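Local coordinates for protein endo-polygalacturonase (Pectobacterium carotovorum subsp. carotovorum, PDB 1BHE) that hydrolyses the alpha-1,4 bonds of polygalacturonic acid within plant cell-wall pectin, macerating and soft-rotting plant tissue, at residues 263-269 with 292-298; 308-312 with 325-330. One frame throughout, in Å; residues are numbered along the deposited sequence.

Interaction 1: residues 263-269 with 292-298; sequences YNVTVDD and NGVRYSN
Arg295 reaches over to the 263-269 strand and gives NH1 to two oxygens. One bond, 2.9 Å from Arg295 NH1 to Asn264 OD1, is bent at the hydrogen (141°) and tilted from the guanidinium plane; the other, 3.1 Å from Arg295 NH1 to Thr266 OG1, lies in that plane. A bend at chi3 (69°) folds the arginine so that its head can serve both. Thr266 OG1 also bonds the chain's first amine, Ser1 N, and Asn264 ND2 is taken up by Asn239. Between the backbones, which run parallel with axes 4.7 Å apart, amides and carbonyls of alternate residues pair off: Arg295 N gives to Val265 O, and Val267 N to Arg295 O at 2.9 Å and nearly straight. These are strands of two successive coils of a right-handed parallel beta-helix, the fold of family 28 glycosyl hydrolases, each strand lying in register on the next. Inside the beta-helix Val267 CG2 packs 3.7 Å from Tyr296 CD1. On the outer face Ser297 OG, set between its backbone N and carbonyl carbon (chi1 64°), donates to Asp268 OD1 at 2.6 Å, from the anti side but well out of the carboxylate plane. A water donates to both Ser297 OG and Val267 O, and so gives that carbonyl a second donor besides Ser297 N. Another water links Asp268 OD2 to Asn298 ND2. Where the chain turns its corner, Asp269 N donates to Ser297 O, and Asp269 OD2 is bonded to His244 ND1.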
ATOM      1  N   TYR A 263      15.678   5.948  -1.289  1.00 11.01           N
ATOM      2  CA  TYR A 263      16.718   5.768  -2.285  1.00 11.03           C
ATOM      3  C   TYR A 263      16.524   4.611  -3.255  1.00 11.05           C
ATOM      4  O   TYR A 263      16.037   3.543  -2.881  1.00 10.56           O
ATOM      5  CB  TYR A 263      18.065   5.450  -1.576  1.00 11.68           C
ATOM      6  CG  TYR A 263      18.506   6.464  -0.544  1.00 12.18           C
ATOM      7  CD1 TYR A 263      18.067   6.376   0.774  1.00 12.18           C
ATOM      8  CD2 TYR A 263      19.347   7.513  -0.888  1.00 12.41           C
ATOM      9  CE1 TYR A 263      18.451   7.310   1.719  1.00 12.97           C
ATOM     10  CE2 TYR A 263      19.740   8.450   0.052  1.00 12.61           C
ATOM     11  CZ  TYR A 263      19.286   8.344   1.347  1.00 13.12           C
ATOM     12  OH  TYR A 263      19.656   9.264   2.298  1.00 14.36           O
ATOM     13  N   ASN A 264      16.998   4.787  -4.480  1.00 11.23           N
ATOM     14  CA  ASN A 264      17.035   3.762  -5.509  1.00 11.39           C
ATOM     15  C   ASN A 264      15.711   3.076  -5.796  1.00 11.28           C
ATOM     16  O   ASN A 264      15.509   1.877  -5.594  1.00 10.17           O
ATOM     17  CB  ASN A 264      18.108   2.733  -5.107  1.00 11.89           C
ATOM     18  CG  ASN A 264      18.445   1.724  -6.175  1.00 12.52           C
ATOM     19  OD1 ASN A 264      18.337   1.982  -7.375  1.00 12.93           O
ATOM     20  ND2 ASN A 264      18.855   0.527  -5.756  1.00 12.90           N
ATOM     21  N   VAL A 265      14.789   3.867  -6.324  1.00 11.11           N
ATOM     22  CA  VAL A 265      13.451   3.420  -6.689  1.00 11.29           C
ATOM     23  C   VAL A 265      13.335   3.334  -8.208  1.00 11.86           C
ATOM     24  O   VAL A 265      13.557   4.333  -8.899  1.00 12.14           O
ATOM     25  CB  VAL A 265      12.381   4.379  -6.142  1.00 10.50           C
ATOM     26  CG1 VAL A 265      10.981   3.899  -6.500  1.00 10.19           C
ATOM     27  CG2 VAL A 265      12.512   4.525  -4.631  1.00 11.13           C
ATOM     28  N   THR A 266      13.019   2.152  -8.710  1.00 11.76           N
ATOM     29  CA  THR A 266      12.907   1.895 -10.133  1.00 12.82           C
ATOM     30  C   THR A 266      11.482   1.507 -10.527  1.00 12.82           C
ATOM     31  O   THR A 266      10.965   0.474 -10.100  1.00 12.50           O
ATOM     32  CB  THR A 266      13.866   0.762 -10.567  1.00 12.96           C
ATOM     33  OG1 THR A 266      15.222   1.114 -10.260  1.00 12.92           O
ATOM     34  CG2 THR A 266      13.763   0.469 -12.054  1.00 13.49           C
ATOM     35  N   VAL A 267      10.846   2.346 -11.341  1.00 12.34           N
ATOM     36  CA  VAL A 267       9.505   2.105 -11.838  1.00 11.79           C
ATOM     37  C   VAL A 267       9.564   1.897 -13.355  1.00 12.81           C
ATOM     38  O   VAL A 267       9.991   2.817 -14.056  1.00 13.76           O
ATOM     39  CB  VAL A 267       8.536   3.269 -11.552  1.00 11.27           C
ATOM     40  CG1 VAL A 267       7.134   2.931 -12.052  1.00 10.46           C
ATOM     41  CG2 VAL A 267       8.485   3.624 -10.076  1.00 10.64           C
ATOM     42  N   ASP A 268       9.133   0.747 -13.847  1.00 12.98           N
ATOM     43  CA  ASP A 268       9.147   0.460 -15.274  1.00 14.31           C
ATOM     44  C   ASP A 268       7.919  -0.339 -15.697  1.00 14.45           C
ATOM     45  O   ASP A 268       7.487  -1.267 -15.006  1.00 14.59           O
ATOM     46  CB  ASP A 268      10.414  -0.308 -15.683  1.00 14.29           C
ATOM     47  CG  ASP A 268      10.472  -0.548 -17.184  1.00 15.52           C
ATOM     48  OD1 ASP A 268      10.501   0.435 -17.952  1.00 15.11           O
ATOM     49  OD2 ASP A 268      10.481  -1.719 -17.615  1.00 16.38           O
ATOM     50  N   ASP A 269       7.370   0.004 -16.854  1.00 14.24           N
ATOM     51  CA  ASP A 269       6.216  -0.666 -17.421  1.00 14.07           C
ATOM     52  C   ASP A 269       5.024  -0.568 -16.465  1.00 14.27           C
ATOM     53  O   ASP A 269       4.675  -1.518 -15.762  1.00 13.25           O
ATOM     54  CB  ASP A 269       6.515  -2.126 -17.767  1.00 14.38           C
ATOM     55  CG  ASP A 269       5.377  -2.783 -18.528  1.00 15.00           C
ATOM     56  OD1 ASP A 269       4.467  -2.055 -18.994  1.00 15.83           O
ATOM     57  OD2 ASP A 269       5.377  -4.022 -18.669  1.00 14.84           O
ATOM     58  N   ASN A 292      16.579  10.246  -3.273  1.00 14.44           N
ATOM     59  CA  ASN A 292      17.642  10.197  -4.269  1.00 14.43           C
ATOM     60  C   ASN A 292      17.644   8.941  -5.121  1.00 14.04           C
ATOM     61  O   ASN A 292      17.571   7.835  -4.583  1.00 13.05           O
ATOM     62  CB  ASN A 292      18.993  10.327  -3.536  1.00 15.45           C
ATOM     63  CG  ASN A 292      20.147  10.175  -4.515  1.00 16.80           C
ATOM     64  OD1 ASN A 292      20.452  11.106  -5.261  1.00 18.08           O
ATOM     65  ND2 ASN A 292      20.772   9.010  -4.545  1.00 16.78           N
ATOM     66  N   GLY A 293      17.776   9.127  -6.427  1.00 13.28           N
ATOM     67  CA  GLY A 293      17.848   8.023  -7.367  1.00 14.38           C
ATOM     68  C   GLY A 293      16.499   7.374  -7.634  1.00 14.60           C
ATOM     69  O   GLY A 293      16.214   6.253  -7.205  1.00 13.88           O
ATOM     70  N   VAL A 294      15.630   8.118  -8.303  1.00 14.65           N
ATOM     71  CA  VAL A 294      14.299   7.654  -8.664  1.00 15.23           C
ATOM     72  C   VAL A 294      14.212   7.683 -10.190  1.00 16.13           C
ATOM     73  O   VAL A 294      14.494   8.735 -10.776  1.00 17.38           O
ATOM     74  CB  VAL A 294      13.167   8.498  -8.060  1.00 14.86           C
ATOM     75  CG1 VAL A 294      11.802   7.938  -8.457  1.00 14.68           C
ATOM     76  CG2 VAL A 294      13.267   8.563  -6.544  1.00 14.42           C
ATOM     77  N   ARG A 295      13.879   6.565 -10.809  1.00 15.51           N
ATOM     78  CA  ARG A 295      13.798   6.497 -12.261  1.00 16.20           C
ATOM     79  C   ARG A 295      12.489   5.873 -12.725  1.00 15.83           C
ATOM     80  O   ARG A 295      12.135   4.749 -12.357  1.00 15.10           O
ATOM     81  CB  ARG A 295      14.985   5.730 -12.859  1.00 17.17           C
ATOM     82  CG  ARG A 295      15.203   4.349 -12.265  1.00 17.91           C
ATOM     83  CD  ARG A 295      16.658   3.917 -12.364  1.00 19.34           C
ATOM     84  NE  ARG A 295      17.537   4.686 -11.490  1.00 19.37           N
ATOM     85  CZ  ARG A 295      17.743   4.438 -10.203  1.00 19.51           C
ATOM     86  NH1 ARG A 295      17.131   3.427  -9.600  1.00 18.82           N
ATOM     87  NH2 ARG A 295      18.567   5.211  -9.508  1.00 19.52           N
ATOM     88  N   TYR A 296      11.764   6.623 -13.552  1.00 15.71           N
ATOM     89  CA  TYR A 296      10.496   6.164 -14.103  1.00 15.59           C
ATOM     90  C   TYR A 296      10.615   5.945 -15.613  1.00 16.09           C
ATOM     91  O   TYR A 296      11.060   6.854 -16.322  1.00 16.63           O
ATOM     92  CB  TYR A 296       9.365   7.154 -13.864  1.00 15.01           C
ATOM     93  CG  TYR A 296       9.149   7.681 -12.473  1.00 14.07           C
ATOM     94  CD1 TYR A 296       8.322   7.016 -11.568  1.00 13.73           C
ATOM     95  CD2 TYR A 296       9.752   8.855 -12.058  1.00 13.82           C
ATOM     96  CE1 TYR A 296       8.116   7.516 -10.295  1.00 13.38           C
ATOM     97  CE2 TYR A 296       9.557   9.368 -10.788  1.00 13.53           C
ATOM     98  CZ  TYR A 296       8.735   8.683  -9.909  1.00 13.38           C
ATOM     99  OH  TYR A 296       8.544   9.185  -8.646  1.00 12.83           O
ATOM    100  N   SER A 297      10.201   4.778 -16.091  1.00 16.24           N
ATOM    101  CA  SER A 297      10.286   4.507 -17.524  1.00 16.67           C
ATOM    102  C   SER A 297       9.144   3.643 -18.019  1.00 17.01           C
ATOM    103  O   SER A 297       8.622   2.785 -17.309  1.00 17.08           O
ATOM    104  CB  SER A 297      11.626   3.853 -17.883  1.00 16.95           C
ATOM    105  OG  SER A 297      11.746   2.584 -17.268  1.00 17.52           O
ATOM    106  N   ASN A 298       8.744   3.874 -19.267  1.00 17.19           N
ATOM    107  CA  ASN A 298       7.687   3.107 -19.905  1.00 17.47           C
ATOM    108  C   ASN A 298       6.376   3.172 -19.127  1.00 17.62           C
ATOM    109  O   ASN A 298       5.767   2.159 -18.777  1.00 16.50           O
ATOM    110  CB  ASN A 298       8.133   1.659 -20.132  1.00 18.56           C
ATOM    111  CG  ASN A 298       7.227   0.932 -21.100  1.00 19.63           C
ATOM    112  OD1 ASN A 298       6.345   1.538 -21.718  1.00 21.27           O
ATOM    113  ND2 ASN A 298       7.405  -0.371 -21.251  1.00 20.23           N
TER
HETATM  114  O   HOH W   1      12.950   2.898 -14.941  1.00 15.27           O
HETATM  115  O   HOH W   2       9.515  -1.926 -20.190  1.00 37.90           O
HETATM  116  O   HOH W   3       3.618   0.436 -20.047  1.00 17.16           O

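Interaction 2: residues 308-312 with 325-330; sequences IVIDT and WSDITF
Ile308 and Phe330 meet from opposite directions in the interior, each reaching inward from its own strand. From CB, Ile308 forks: CG2, anti to the backbone N, touches the end of the phenyl ring, 3.6 Å from Phe330 CZ, while CG1 runs 4.0 Å from Phe330 CE2. The chain extends beyond CG1 (chi2 174°) and carries CD1 over a face of the ring, 4.2 Å from its centroid and offset toward the rim, a CH-pi contact. Ile310 points the same way from the next inward position. Its CD1 lies at the edge of the Phe330 ring and 4.3 Å from Ile328 CG2; its CG2 lies in the indole plane of Trp325, 3.8 Å from Trp325 CZ3. The six-membered ring of Trp325 is met from another direction by Thr312, whose CG2 sits over one face, 3.5 Å from Trp325 CZ3. The threonine hydroxyl bonds chiefly to Glu346 O, with Asn344 O also within bonding distance and sharing its one proton, leaving the methyl to the ring. Asp311 O comes up to the indole edge near Trp325 CH2. No hydrogen bond joins the two strands, whose axes are 11.1 Å apart and 154° from parallel; side chains make nearly all of the contact. Such packing between two different walls, with aliphatic and aromatic side chains filling the space between, is typical of the interior of a right-handed parallel beta-helix.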
ATOM      1  N   ILE A 308       2.160  13.942 -13.614  1.00 19.16           N
ATOM      2  CA  ILE A 308       3.416  14.061 -12.892  1.00 19.30           C
ATOM      3  C   ILE A 308       3.237  15.101 -11.790  1.00 18.95           C
ATOM      4  O   ILE A 308       2.815  16.228 -12.052  1.00 19.64           O
ATOM      5  CB  ILE A 308       4.635  14.445 -13.749  1.00 18.99           C
ATOM      6  CG1 ILE A 308       4.929  13.394 -14.818  1.00 19.15           C
ATOM      7  CG2 ILE A 308       5.865  14.652 -12.866  1.00 19.16           C
ATOM      8  CD1 ILE A 308       6.030  13.745 -15.794  1.00 19.34           C
ATOM      9  N   VAL A 309       3.514  14.710 -10.550  1.00 18.41           N
ATOM     10  CA  VAL A 309       3.422  15.610  -9.416  1.00 17.92           C
ATOM     11  C   VAL A 309       4.680  15.512  -8.549  1.00 18.55           C
ATOM     12  O   VAL A 309       4.993  14.465  -7.987  1.00 17.02           O
ATOM     13  CB  VAL A 309       2.219  15.370  -8.484  1.00 17.76           C
ATOM     14  CG1 VAL A 309       2.242  16.341  -7.300  1.00 17.54           C
ATOM     15  CG2 VAL A 309       0.874  15.485  -9.185  1.00 17.54           C
ATOM     16  N   ILE A 310       5.390  16.627  -8.431  1.00 18.60           N
ATOM     17  CA  ILE A 310       6.539  16.750  -7.547  1.00 19.72           C
ATOM     18  C   ILE A 310       6.219  17.968  -6.674  1.00 20.59           C
ATOM     19  O   ILE A 310       6.366  19.113  -7.106  1.00 21.26           O
ATOM     20  CB  ILE A 310       7.901  16.886  -8.229  1.00 19.80           C
ATOM     21  CG1 ILE A 310       8.260  15.617  -9.003  1.00 19.95           C
ATOM     22  CG2 ILE A 310       8.977  17.200  -7.192  1.00 20.01           C
ATOM     23  CD1 ILE A 310       9.609  15.619  -9.679  1.00 20.79           C
ATOM     24  N   ASP A 311       5.711  17.714  -5.474  1.00 21.20           N
ATOM     25  CA  ASP A 311       5.300  18.787  -4.584  1.00 21.80           C
ATOM     26  C   ASP A 311       5.938  18.725  -3.209  1.00 22.01           C
ATOM     27  O   ASP A 311       5.657  17.821  -2.420  1.00 21.26           O
ATOM     28  CB  ASP A 311       3.769  18.755  -4.425  1.00 22.74           C
ATOM     29  CG  ASP A 311       3.219  20.106  -4.009  1.00 23.59           C
ATOM     30  OD1 ASP A 311       3.976  20.912  -3.432  1.00 23.88           O
ATOM     31  OD2 ASP A 311       2.026  20.367  -4.273  1.00 24.50           O
ATOM     32  N   THR A 312       6.735  19.744  -2.896  1.00 22.36           N
ATOM     33  CA  THR A 312       7.401  19.830  -1.606  1.00 23.50           C
ATOM     34  C   THR A 312       6.549  20.520  -0.553  1.00 24.40           C
ATOM     35  O   THR A 312       6.907  20.519   0.631  1.00 24.12           O
ATOM     36  CB  THR A 312       8.745  20.582  -1.700  1.00 23.74           C
ATOM     37  OG1 THR A 312       8.452  21.946  -2.041  1.00 24.02           O
ATOM     38  CG2 THR A 312       9.649  19.967  -2.748  1.00 23.69           C
ATOM     39  N   TRP A 325      15.911  16.461  -2.719  1.00 20.11           N
ATOM     40  CA  TRP A 325      15.499  15.520  -3.754  1.00 20.35           C
ATOM     41  C   TRP A 325      16.371  15.669  -4.991  1.00 20.90           C
ATOM     42  O   TRP A 325      16.484  16.765  -5.548  1.00 20.47           O
ATOM     43  CB  TRP A 325      14.011  15.730  -4.051  1.00 19.55           C
ATOM     44  CG  TRP A 325      13.066  15.597  -2.893  1.00 19.02           C
ATOM     45  CD1 TRP A 325      13.320  15.141  -1.632  1.00 18.74           C
ATOM     46  CD2 TRP A 325      11.659  15.892  -2.902  1.00 18.76           C
ATOM     47  NE1 TRP A 325      12.200  15.157  -0.851  1.00 18.45           N
ATOM     48  CE2 TRP A 325      11.157  15.608  -1.617  1.00 18.68           C
ATOM     49  CE3 TRP A 325      10.775  16.373  -3.871  1.00 18.50           C
ATOM     50  CZ2 TRP A 325       9.819  15.795  -1.267  1.00 18.52           C
ATOM     51  CZ3 TRP A 325       9.448  16.548  -3.529  1.00 18.66           C
ATOM     52  CH2 TRP A 325       8.980  16.263  -2.238  1.00 18.77           C
ATOM     53  N   SER A 326      17.017  14.580  -5.411  1.00 20.74           N
ATOM     54  CA  SER A 326      17.889  14.640  -6.580  1.00 21.39           C
ATOM     55  C   SER A 326      17.930  13.328  -7.351  1.00 21.29           C
ATOM     56  O   SER A 326      17.414  12.301  -6.912  1.00 21.08           O
ATOM     57  CB  SER A 326      19.299  15.072  -6.168  1.00 22.20           C
ATOM     58  OG  SER A 326      19.891  14.150  -5.271  1.00 23.11           O
ATOM     59  N   ASP A 327      18.545  13.366  -8.529  1.00 20.54           N
ATOM     60  CA  ASP A 327      18.664  12.219  -9.418  1.00 20.87           C
ATOM     61  C   ASP A 327      17.297  11.581  -9.650  1.00 20.71           C
ATOM     62  O   ASP A 327      17.019  10.432  -9.332  1.00 19.97           O
ATOM     63  CB  ASP A 327      19.692  11.206  -8.923  1.00 20.70           C
ATOM     64  CG  ASP A 327      19.949  10.066  -9.888  1.00 20.75           C
ATOM     65  OD1 ASP A 327      19.617  10.180 -11.087  1.00 20.39           O
ATOM     66  OD2 ASP A 327      20.478   9.024  -9.436  1.00 21.18           O
ATOM     67  N   ILE A 328      16.403  12.388 -10.215  1.00 20.68           N
ATOM     68  CA  ILE A 328      15.030  12.001 -10.528  1.00 21.06           C
ATOM     69  C   ILE A 328      14.850  12.033 -12.038  1.00 21.34           C
ATOM     70  O   ILE A 328      15.017  13.079 -12.676  1.00 21.34           O
ATOM     71  CB  ILE A 328      14.023  12.928  -9.824  1.00 20.81           C
ATOM     72  CG1 ILE A 328      14.216  12.896  -8.306  1.00 21.27           C
ATOM     73  CG2 ILE A 328      12.591  12.549 -10.166  1.00 20.65           C
ATOM     74  CD1 ILE A 328      13.595  14.054  -7.559  1.00 21.40           C
ATOM     75  N   THR A 329      14.617  10.876 -12.657  1.00 21.97           N
ATOM     76  CA  THR A 329      14.497  10.801 -14.105  1.00 22.55           C
ATOM     77  C   THR A 329      13.189  10.188 -14.586  1.00 22.82           C
ATOM     78  O   THR A 329      12.638   9.254 -14.006  1.00 23.07           O
ATOM     79  CB  THR A 329      15.650   9.978 -14.724  1.00 23.15           C
ATOM     80  OG1 THR A 329      15.585   8.637 -14.207  1.00 24.84           O
ATOM     81  CG2 THR A 329      17.013  10.559 -14.402  1.00 22.57           C
ATOM     82  N   PHE A 330      12.678  10.735 -15.685  1.00 22.22           N
ATOM     83  CA  PHE A 330      11.486  10.237 -16.351  1.00 22.23           C
ATOM     84  C   PHE A 330      11.864   9.924 -17.805  1.00 22.60           C
ATOM     85  O   PHE A 330      12.396  10.800 -18.485  1.00 23.12           O
ATOM     86  CB  PHE A 330      10.328  11.220 -16.341  1.00 21.56           C
ATOM     87  CG  PHE A 330       9.803  11.692 -15.022  1.00 21.10           C
ATOM     88  CD1 PHE A 330      10.469  12.655 -14.287  1.00 20.87           C
ATOM     89  CD2 PHE A 330       8.619  11.177 -14.513  1.00 20.79           C
ATOM     90  CE1 PHE A 330       9.985  13.087 -13.068  1.00 20.81           C
ATOM     91  CE2 PHE A 330       8.119  11.612 -13.302  1.00 20.56           C
ATOM     92  CZ  PHE A 330       8.801  12.566 -12.576  1.00 20.65           C
TER

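Overall arrangement
The two contacts, whose centres lie about 10 Å apart, bind the beta-helix in different directions. Interaction 1 joins consecutive coils along one wall; interaction 2 crosses the interior to another wall. They come in series along the chain: strand 290-302 is followed by strand 306-311, and strand 324-335 then returns to the first wall beside 290-302. The three strands 258-273, 290-302 and 324-335 thus lie successively parallel. Tyr296 N probably donates a hydrogen bond to Thr329 O, and Tyr296 stacks on Phe330, carrying the interior packing from one coil to the next. Both contacts lie away from the active-site residues, within the elongated scaffold.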